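Protein SOSEKI 4 (Arabidopsis thaliana, PDB 6RSN) forms polymers with other SOSEKI proteins through its DIX-like domain, interprets polarity cues to influence cell division orientation, and promotes auxin biosynthesis and signalling. Local coordinates at residues R4-V9 with N32-K37; V8-S13 with N49-L54; Y70-S73 with F77-P80. The protein carries 1 engineered substitution. One frame throughout, in Å; residues are numbered along the deposited sequence.

Contact 1 of 3, residues R4-V9 with N32-K37; sequences RIVPVV and NGLYLK
Val6 on strand 5-13 and Leu34 on the short strand 34-35 bring their backbones closest, with Val6 CA 8.1 Å from Leu34 CA, too far apart for direct strand pairing and wide enough for side chains between them. The contact belongs to the ubiquitin-like fold of the DIX-like domain: strand 5-13 is part of the main mixed sheet, and strand 34-35, which runs straight into helix 36-47, pairs with strand 77-78 in a separate two-strand sheet. No hydrogen bond crosses between the segments; the closest approaches are all between methyl groups. Val6 and Val8, two residues apart on the strand, both turn their CB toward Leu34, while Pro7 between them faces elsewhere and lies on Phe23 of strand 22-27. Leu34 answers with a fork. Its CG stands opposite the backbone N (chi1 174°), which carries the isobutyl group out toward the main sheet and gives each valine one terminal methyl. The Val6 side chain slants across that of Leu34; with Val6 CG1 opposite the carbonyl carbon (chi1 -59°), CG2 is left between the backbone N and the carbonyl carbon, and lies 4.2 Å from Leu34 CD1. Val26, Leu28 and Tyr86 also touch Leu34, so strands 22-27 and 86-92 and the loop at Leu28 pack on the leucine too. Beyond it, Tyr35 holds the N-cap position of the helix, and its backbone N is hydrogen-bonded to Asp38 OD2. At the other branch of the fork, Val8 and Leu34 meet tip to tip, Val8 CG2 lying 4.2 Å from Leu34 CD2.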
loop_
_atom_site.group_PDB
_atom_site.type_symbol
_atom_site.label_atom_id
_atom_site.label_comp_id
_atom_site.label_asym_id
_atom_site.label_seq_id
_atom_site.Cartn_x
_atom_site.Cartn_y
_atom_site.Cartn_z
ATOM N N ARG A 4 -0.756 -1.566 17.942
ATOM C CA ARG A 4 -0.304 -0.280 17.386
ATOM C C ARG A 4 -0.891 -0.108 15.983
ATOM O O ARG A 4 -1.254 -1.080 15.319
ATOM C CB ARG A 4 1.215 -0.246 17.246
ATOM C CG ARG A 4 1.801 1.129 17.533
ATOM C CD ARG A 4 3.299 1.032 17.749
ATOM N NE ARG A 4 3.945 1.024 16.440
ATOM C CZ ARG A 4 4.523 -0.029 15.869
ATOM N NH1 ARG A 4 4.546 -1.195 16.498
ATOM N NH2 ARG A 4 5.078 0.097 14.673
ATOM N N ILE A 5 -0.959 1.147 15.553
ATOM C CA ILE A 5 -1.498 1.467 14.237
ATOM C C ILE A 5 -0.476 2.345 13.523
ATOM O O ILE A 5 0.275 3.121 14.122
ATOM C CB ILE A 5 -2.905 2.122 14.311
ATOM C CG1 ILE A 5 -2.846 3.533 14.902
ATOM C CG2 ILE A 5 -3.919 1.252 15.053
ATOM C CD1 ILE A 5 -2.812 4.612 13.853
ATOM N N VAL A 6 -0.356 2.117 12.233
ATOM C CA VAL A 6 0.565 2.915 11.456
ATOM C C VAL A 6 -0.183 3.656 10.358
ATOM O O VAL A 6 -1.177 3.159 9.802
ATOM C CB VAL A 6 1.764 2.123 10.904
ATOM C CG1 VAL A 6 2.585 1.472 12.010
ATOM C CG2 VAL A 6 1.387 1.115 9.848
ATOM N N PRO A 7 0.324 4.857 10.028
ATOM C CA PRO A 7 -0.247 5.654 8.942
ATOM C C PRO A 7 0.171 5.116 7.575
ATOM O O PRO A 7 1.337 4.847 7.353
ATOM C CB PRO A 7 0.378 7.039 9.204
ATOM C CG PRO A 7 1.737 6.756 9.936
ATOM C CD PRO A 7 1.478 5.492 10.726
ATOM N N VAL A 8 -0.784 4.960 6.652
ATOM C CA VAL A 8 -0.451 4.518 5.293
ATOM C C VAL A 8 -1.067 5.476 4.296
ATOM O O VAL A 8 -2.268 5.756 4.380
ATOM C CB VAL A 8 -0.917 3.072 5.058
ATOM C CG1 VAL A 8 -0.627 2.618 3.627
ATOM C CG2 VAL A 8 -0.258 2.108 6.062
ATOM N N VAL A 9 -0.282 5.949 3.314
ATOM C CA VAL A 9 -0.827 6.730 2.205
ATOM C C VAL A 9 -0.814 5.814 0.983
ATOM O O VAL A 9 0.178 5.132 0.767
ATOM C CB VAL A 9 -0.028 8.028 1.935
ATOM C CG1 VAL A 9 -0.386 8.692 0.596
ATOM C CG2 VAL A 9 -0.219 9.063 3.058
ATOM N N ASN A 32 6.985 -5.018 14.744
ATOM C CA ASN A 32 8.203 -4.467 14.177
ATOM C C ASN A 32 8.095 -4.244 12.682
ATOM O O ASN A 32 9.145 -4.054 12.031
ATOM C CB ASN A 32 9.353 -5.460 14.219
ATOM C CG ASN A 32 9.465 -6.055 15.590
ATOM O OD1 ASN A 32 9.408 -7.269 15.724
ATOM N ND2 ASN A 32 9.552 -5.192 16.603
ATOM N N GLY A 33 6.846 -4.295 12.177
ATOM C CA GLY A 33 6.674 -4.377 10.740
ATOM C C GLY A 33 5.229 -4.525 10.261
ATOM O O GLY A 33 4.406 -5.317 10.732
ATOM N N LEU A 34 5.016 -3.868 9.133
ATOM C CA LEU A 34 3.751 -3.925 8.421
ATOM C C LEU A 34 3.869 -4.905 7.257
ATOM O O LEU A 34 4.909 -4.915 6.584
ATOM C CB LEU A 34 3.575 -2.519 7.872
ATOM C CG LEU A 34 2.357 -2.339 6.950
ATOM C CD1 LEU A 34 1.045 -2.459 7.691
ATOM C CD2 LEU A 34 2.502 -1.036 6.222
ATOM N N TYR A 35 2.832 -5.736 7.061
ATOM C CA TYR A 35 2.770 -6.651 5.922
ATOM C C TYR A 35 1.633 -6.219 5.001
ATOM O O TYR A 35 0.652 -5.615 5.460
ATOM C CB TYR A 35 2.520 -8.087 6.388
ATOM C CG TYR A 35 3.710 -8.632 7.157
ATOM C CD1 TYR A 35 3.990 -8.215 8.442
ATOM C CD2 TYR A 35 4.593 -9.505 6.550
ATOM C CE1 TYR A 35 5.100 -8.689 9.139
ATOM C CE2 TYR A 35 5.682 -10.018 7.244
ATOM C CZ TYR A 35 5.946 -9.597 8.525
ATOM O OH TYR A 35 7.057 -10.159 9.105
ATOM N N LEU A 36 1.771 -6.615 3.733
ATOM C CA LEU A 36 0.729 -6.169 2.812
ATOM C C LEU A 36 -0.646 -6.669 3.280
ATOM O O LEU A 36 -1.658 -5.957 3.176
ATOM C CB LEU A 36 1.044 -6.572 1.355
ATOM C CG LEU A 36 -0.116 -6.252 0.392
ATOM C CD1 LEU A 36 -0.313 -4.720 0.219
ATOM C CD2 LEU A 36 0.147 -6.785 -1.042
ATOM N N LYS A 37 -0.667 -7.894 3.831
ATOM C CA LYS A 37 -1.916 -8.451 4.309
ATOM C C LYS A 37 -2.541 -7.537 5.379
ATOM O O LYS A 37 -3.754 -7.474 5.454
ATOM C CB LYS A 37 -1.726 -9.885 4.835
ATOM C CG LYS A 37 -0.804 -9.991 6.022
ATOM C CD LYS A 37 -0.571 -11.432 6.532
ATOM C CE LYS A 37 -0.246 -11.414 8.011
ATOM N NZ LYS A 37 1.195 -11.179 8.299
#

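Contact 2 of 3, residues V8-S13 with N49-L54; sequences VVYYLS and NGMACL
Met51, present as selenomethionine, reaches from the short helical turn 49-52 to Tyr10 and Leu12 of strand 5-13, packing that turn onto the main sheet of the ubiquitin-like DIX-like domain. The backbones stay well apart, with Leu12 CA 10.2 Å from Ala52 CA, so a long side chain has to span the interval. Met51 CB points toward the strand but touches nothing on it. CG lies opposite the backbone N (chi1 179°), continuing outward, yet it too makes no contact with the strand. A bend at chi2 (-93°) then turns the chain, and the SE atom is still 5.2 Å from Tyr10 OH. The terminal methyl, CE, does the touching. It meets Leu12 tip to tip, 3.8 Å from Leu12 CD1 and 4.0 Å from Leu12 CD2, so both branches of the leucine bear on it. Toward Tyr10 it comes obliquely to the ring, 3.9 Å from Tyr10 CE2 and 4.0 Å from Tyr10 OH. The two strand residues also brace each other: Leu12 CG sits at the ring edge of Tyr10, in its plane, 3.9 Å from Tyr10 CE2. Leu43 of helix 36-47 touches both Tyr10 and Met51, which brings the main helix into the same cluster. Leu12 lies near a bound sulfate ion, probably from the crystallisation liquor. CE offers only dispersion contacts, and the phenol oxygen has its polar partner in Arg47 NH2, by a hydrogen bond; the contact between strand and turn is thus apolar, and depends on the fit of one methyl group against the leucine branches and the phenol ring.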
loop_
_atom_site.group_PDB
_atom_site.type_symbol
_atom_site.label_atom_id
_atom_site.label_comp_id
_atom_site.label_asym_id
_atom_site.label_seq_id
_atom_site.Cartn_x
_atom_site.Cartn_y
_atom_site.Cartn_z
ATOM N N VAL A 8 -0.784 4.960 6.652
ATOM C CA VAL A 8 -0.451 4.518 5.293
ATOM C C VAL A 8 -1.067 5.476 4.296
ATOM O O VAL A 8 -2.268 5.756 4.380
ATOM C CB VAL A 8 -0.917 3.072 5.058
ATOM C CG1 VAL A 8 -0.627 2.618 3.627
ATOM C CG2 VAL A 8 -0.258 2.108 6.062
ATOM N N VAL A 9 -0.282 5.949 3.314
ATOM C CA VAL A 9 -0.827 6.730 2.205
ATOM C C VAL A 9 -0.814 5.814 0.983
ATOM O O VAL A 9 0.178 5.132 0.767
ATOM C CB VAL A 9 -0.028 8.028 1.935
ATOM C CG1 VAL A 9 -0.386 8.692 0.596
ATOM C CG2 VAL A 9 -0.219 9.063 3.058
ATOM N N TYR A 10 -1.920 5.797 0.219
ATOM C CA TYR A 10 -1.878 5.014 -1.026
ATOM C C TYR A 10 -2.444 5.810 -2.199
ATOM O O TYR A 10 -3.413 6.592 -2.083
ATOM C CB TYR A 10 -2.559 3.633 -0.881
ATOM C CG TYR A 10 -4.058 3.639 -0.649
ATOM C CD1 TYR A 10 -4.583 3.705 0.631
ATOM C CD2 TYR A 10 -4.949 3.630 -1.714
ATOM C CE1 TYR A 10 -5.960 3.712 0.852
ATOM C CE2 TYR A 10 -6.329 3.625 -1.517
ATOM C CZ TYR A 10 -6.834 3.714 -0.230
ATOM O OH TYR A 10 -8.198 3.724 -0.044
ATOM N N TYR A 11 -1.866 5.578 -3.394
ATOM C CA TYR A 11 -2.304 6.172 -4.649
ATOM C C TYR A 11 -2.951 5.079 -5.495
ATOM O O TYR A 11 -2.456 3.947 -5.520
ATOM C CB TYR A 11 -1.085 6.634 -5.457
ATOM C CG TYR A 11 -0.404 7.835 -4.857
ATOM C CD1 TYR A 11 0.522 7.662 -3.837
ATOM C CD2 TYR A 11 -0.693 9.114 -5.312
ATOM C CE1 TYR A 11 1.169 8.770 -3.317
ATOM C CE2 TYR A 11 -0.065 10.242 -4.770
ATOM C CZ TYR A 11 0.867 10.041 -3.770
ATOM O OH TYR A 11 1.532 11.083 -3.164
ATOM N N LEU A 12 -4.150 5.332 -6.012
ATOM C CA LEU A 12 -4.686 4.334 -6.950
ATOM C C LEU A 12 -4.462 4.848 -8.360
ATOM O O LEU A 12 -4.677 6.032 -8.632
ATOM C CB LEU A 12 -6.205 4.187 -6.779
ATOM C CG LEU A 12 -6.598 3.679 -5.408
ATOM C CD1 LEU A 12 -8.133 3.520 -5.344
ATOM C CD2 LEU A 12 -5.890 2.327 -5.133
ATOM N N SER A 13 -4.085 3.935 -9.254
ATOM C CA SER A 13 -3.737 4.333 -10.604
ATOM C C SER A 13 -4.655 3.559 -11.511
ATOM O O SER A 13 -4.661 2.335 -11.451
ATOM C CB SER A 13 -2.267 3.968 -10.862
ATOM O OG SER A 13 -1.949 4.221 -12.230
ATOM N N ASN A 49 -14.609 -6.196 0.714
ATOM C CA ASN A 49 -13.659 -7.182 0.201
ATOM C C ASN A 49 -13.393 -7.061 -1.294
ATOM O O ASN A 49 -12.339 -7.496 -1.773
ATOM C CB ASN A 49 -14.188 -8.602 0.432
ATOM C CG ASN A 49 -14.035 -9.004 1.884
ATOM O OD1 ASN A 49 -14.964 -9.483 2.532
ATOM N ND2 ASN A 49 -12.849 -8.832 2.402
ATOM N N GLY A 50 -14.336 -6.469 -2.003
ATOM C CA GLY A 50 -14.155 -6.379 -3.440
ATOM C C GLY A 50 -13.270 -5.244 -3.952
ATOM O O GLY A 50 -13.146 -5.099 -5.181
HETATM N N MSE A 51 -12.649 -4.446 -3.054
HETATM C CA MSE A 51 -11.867 -3.315 -3.544
HETATM C C MSE A 51 -10.405 -3.740 -3.753
HETATM O O MSE A 51 -9.841 -3.536 -4.867
HETATM C CB MSE A 51 -12.027 -2.160 -2.529
HETATM C CG MSE A 51 -11.226 -0.904 -2.917
HETATM SE SE MSE A 51 -9.419 -0.899 -2.059
HETATM C CE MSE A 51 -8.771 0.847 -2.757
ATOM N N ALA A 52 -9.691 -4.213 -2.698
ATOM C CA ALA A 52 -8.223 -4.262 -2.823
ATOM C C ALA A 52 -7.787 -5.289 -3.869
ATOM O O ALA A 52 -6.744 -5.110 -4.465
ATOM C CB ALA A 52 -7.584 -4.552 -1.509
ATOM N N CYS A 53 -8.633 -6.289 -4.136
ATOM C CA CYS A 53 -8.302 -7.307 -5.115
ATOM C C CYS A 53 -8.411 -6.755 -6.529
ATOM O O CYS A 53 -7.928 -7.506 -7.440
ATOM C CB CYS A 53 -9.224 -8.539 -5.017
ATOM S SG CYS A 53 -10.992 -8.093 -5.075
ATOM N N LEU A 54 -8.871 -5.507 -6.732
ATOM C CA LEU A 54 -8.897 -4.938 -8.098
ATOM C C LEU A 54 -7.531 -4.357 -8.497
ATOM O O LEU A 54 -7.360 -3.898 -9.629
ATOM C CB LEU A 54 -9.960 -3.836 -8.157
ATOM C CG LEU A 54 -11.409 -4.275 -7.933
ATOM C CD1 LEU A 54 -12.224 -3.010 -7.818
ATOM C CD2 LEU A 54 -11.882 -5.080 -9.134
#

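Contact 3 of 3, residues Y70-S73 with F77-P80; sequences YALS and FIFP. Engineered in segment 70-73: Ala71 (natural residue Asp).
The connection from strand 66-71 to the short strand 77-78 of the ubiquitin-like fold turns back so that Leu72, at its start, packs on Ile78. Their CA atoms are 7.8 Å apart, and no hydrogen bond links the two segments. Leu72 points toward the other segment, and both of its methyl branches are used. Its CD1 lies 4.0 Å from Ile78 CG1 and 4.1 Å from Ile78 CD1, so this methyl lies against the CG1-CD1 arm, which the leucine crosses at about a right angle. Leu72 CD2 is also 4.1 Å from Ile78 CG1, and it reaches the backbone as well, 4.0 Å from Phe77 O, a van der Waals contact of a methyl with a carbonyl oxygen. In Ile78, CG1 is opposite the carbonyl carbon and beside the backbone N (chi1 -62°), which swings the longer branch toward Leu72, whereas CG2 is opposite the backbone N. An alanine here in place of Leu72 lacks CG and both methyls, and would probably open a gap beside Ile78 CG1 and CD1 and leave the isoleucine branch less constrained in its rotation. Within segment 77-80 the aromatic rings meet too: Phe77 CD2 stands 3.6 Å above the ring plane of Phe79, over its centre. Ala71, just before Leu72, is an engineered substitution for Asp. Around the contact, Leu36 of helix 36-47 touches Leu72, Val39 of the same helix touches Ile78, and Ser59 of strand 55-63 touches both; Tyr86 and Leu88 on strand 86-92 reach Ile78, which thus sits between the main helix and the main sheet.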
loop_
_atom_site.group_PDB
_atom_site.type_symbol
_atom_site.label_atom_id
_atom_site.label_comp_id
_atom_site.label_asym_id
_atom_site.label_seq_id
_atom_site.Cartn_x
_atom_site.Cartn_y
_atom_site.Cartn_z
ATOM N N TYR A 70 7.996 -0.907 -5.671
ATOM C CA TYR A 70 8.434 -2.273 -5.503
ATOM C C TYR A 70 7.212 -3.172 -5.345
ATOM O O TYR A 70 6.430 -2.994 -4.450
ATOM C CB TYR A 70 9.212 -2.332 -4.177
ATOM C CG TYR A 70 10.104 -3.526 -4.103
ATOM C CD1 TYR A 70 9.640 -4.743 -3.611
ATOM C CD2 TYR A 70 11.424 -3.416 -4.486
ATOM C CE1 TYR A 70 10.488 -5.839 -3.510
ATOM C CE2 TYR A 70 12.294 -4.491 -4.378
ATOM C CZ TYR A 70 11.810 -5.710 -3.915
ATOM O OH TYR A 70 12.696 -6.746 -3.840
ATOM N N ALA A 71 7.024 -4.158 -6.238
ATOM C CA ALA A 71 5.852 -5.011 -6.274
ATOM C C ALA A 71 5.790 -5.869 -5.014
ATOM O O ALA A 71 6.825 -6.423 -4.541
ATOM C CB ALA A 71 6.008 -5.902 -7.510
ATOM N N LEU A 72 4.604 -5.913 -4.419
ATOM C CA LEU A 72 4.323 -6.706 -3.223
ATOM C C LEU A 72 3.332 -7.871 -3.428
ATOM O O LEU A 72 2.366 -7.721 -4.152
ATOM C CB LEU A 72 3.657 -5.762 -2.214
ATOM C CG LEU A 72 4.419 -4.494 -1.805
ATOM C CD1 LEU A 72 3.492 -3.515 -1.088
ATOM C CD2 LEU A 72 5.576 -4.849 -0.850
ATOM N N SER A 73 3.559 -9.014 -2.757
ATOM C CA SER A 73 2.585 -10.091 -2.518
ATOM C C SER A 73 1.968 -9.915 -1.153
ATOM O O SER A 73 2.575 -9.237 -0.338
ATOM C CB SER A 73 3.244 -11.432 -2.516
ATOM O OG SER A 73 3.931 -11.593 -3.742
ATOM N N PHE A 77 6.509 -8.314 3.515
ATOM C CA PHE A 77 6.793 -7.252 4.467
ATOM C C PHE A 77 6.958 -5.971 3.671
ATOM O O PHE A 77 7.467 -5.972 2.531
ATOM C CB PHE A 77 8.144 -7.586 5.127
ATOM C CG PHE A 77 8.639 -6.684 6.234
ATOM C CD1 PHE A 77 8.299 -6.930 7.554
ATOM C CD2 PHE A 77 9.433 -5.577 5.959
ATOM C CE1 PHE A 77 8.769 -6.138 8.601
ATOM C CE2 PHE A 77 9.919 -4.803 7.013
ATOM C CZ PHE A 77 9.576 -5.062 8.318
ATOM N N ILE A 78 6.483 -4.872 4.267
ATOM C CA ILE A 78 6.561 -3.589 3.607
ATOM C C ILE A 78 7.587 -2.715 4.315
ATOM O O ILE A 78 7.490 -2.489 5.511
ATOM C CB ILE A 78 5.194 -2.876 3.611
ATOM C CG1 ILE A 78 4.140 -3.698 2.850
ATOM C CG2 ILE A 78 5.371 -1.511 2.971
ATOM C CD1 ILE A 78 2.725 -3.076 2.868
ATOM N N PHE A 79 8.595 -2.241 3.573
ATOM C CA PHE A 79 9.535 -1.301 4.158
ATOM C C PHE A 79 9.040 0.145 4.030
ATOM O O PHE A 79 8.514 0.544 2.984
ATOM C CB PHE A 79 10.879 -1.479 3.462
ATOM C CG PHE A 79 11.460 -2.857 3.619
ATOM C CD1 PHE A 79 12.126 -3.207 4.786
ATOM C CD2 PHE A 79 11.286 -3.819 2.657
ATOM C CE1 PHE A 79 12.676 -4.471 4.900
ATOM C CE2 PHE A 79 11.821 -5.090 2.767
ATOM C CZ PHE A 79 12.565 -5.412 3.896
ATOM N N PRO A 80 9.286 1.001 5.051
ATOM C CA PRO A 80 8.932 2.424 4.988
ATOM C C PRO A 80 9.886 3.233 4.111
ATOM O O PRO A 80 11.008 2.802 3.825
ATOM C CB PRO A 80 9.131 2.878 6.442
ATOM C CG PRO A 80 10.274 2.009 6.912
ATOM C CD PRO A 80 9.964 0.652 6.307
#

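In the fold
Along the chain, contacts 1 and 2 both start from strand 5-13 and close before contact 3 opens. Their centres lie about 15 Å apart, with contact 1 leading to the start of helix 36-47 and contact 2 to the turn 49-52 after it. The centre of contact 3 is about 11 Å from that of contact 1, and they touch: Leu34 O and Ile78 N probably hydrogen-bond at 2.8 Å, pairing strands 34-35 and 77-78. Contacts 2 and 3 flank the chain's centre without touching. The three contacts pack the connecting segments within the DIX-like domain, whose outermost strands, 22-27 and 66-71, edge the sheet, consistent with head-to-tail polymerisation of DIX domains.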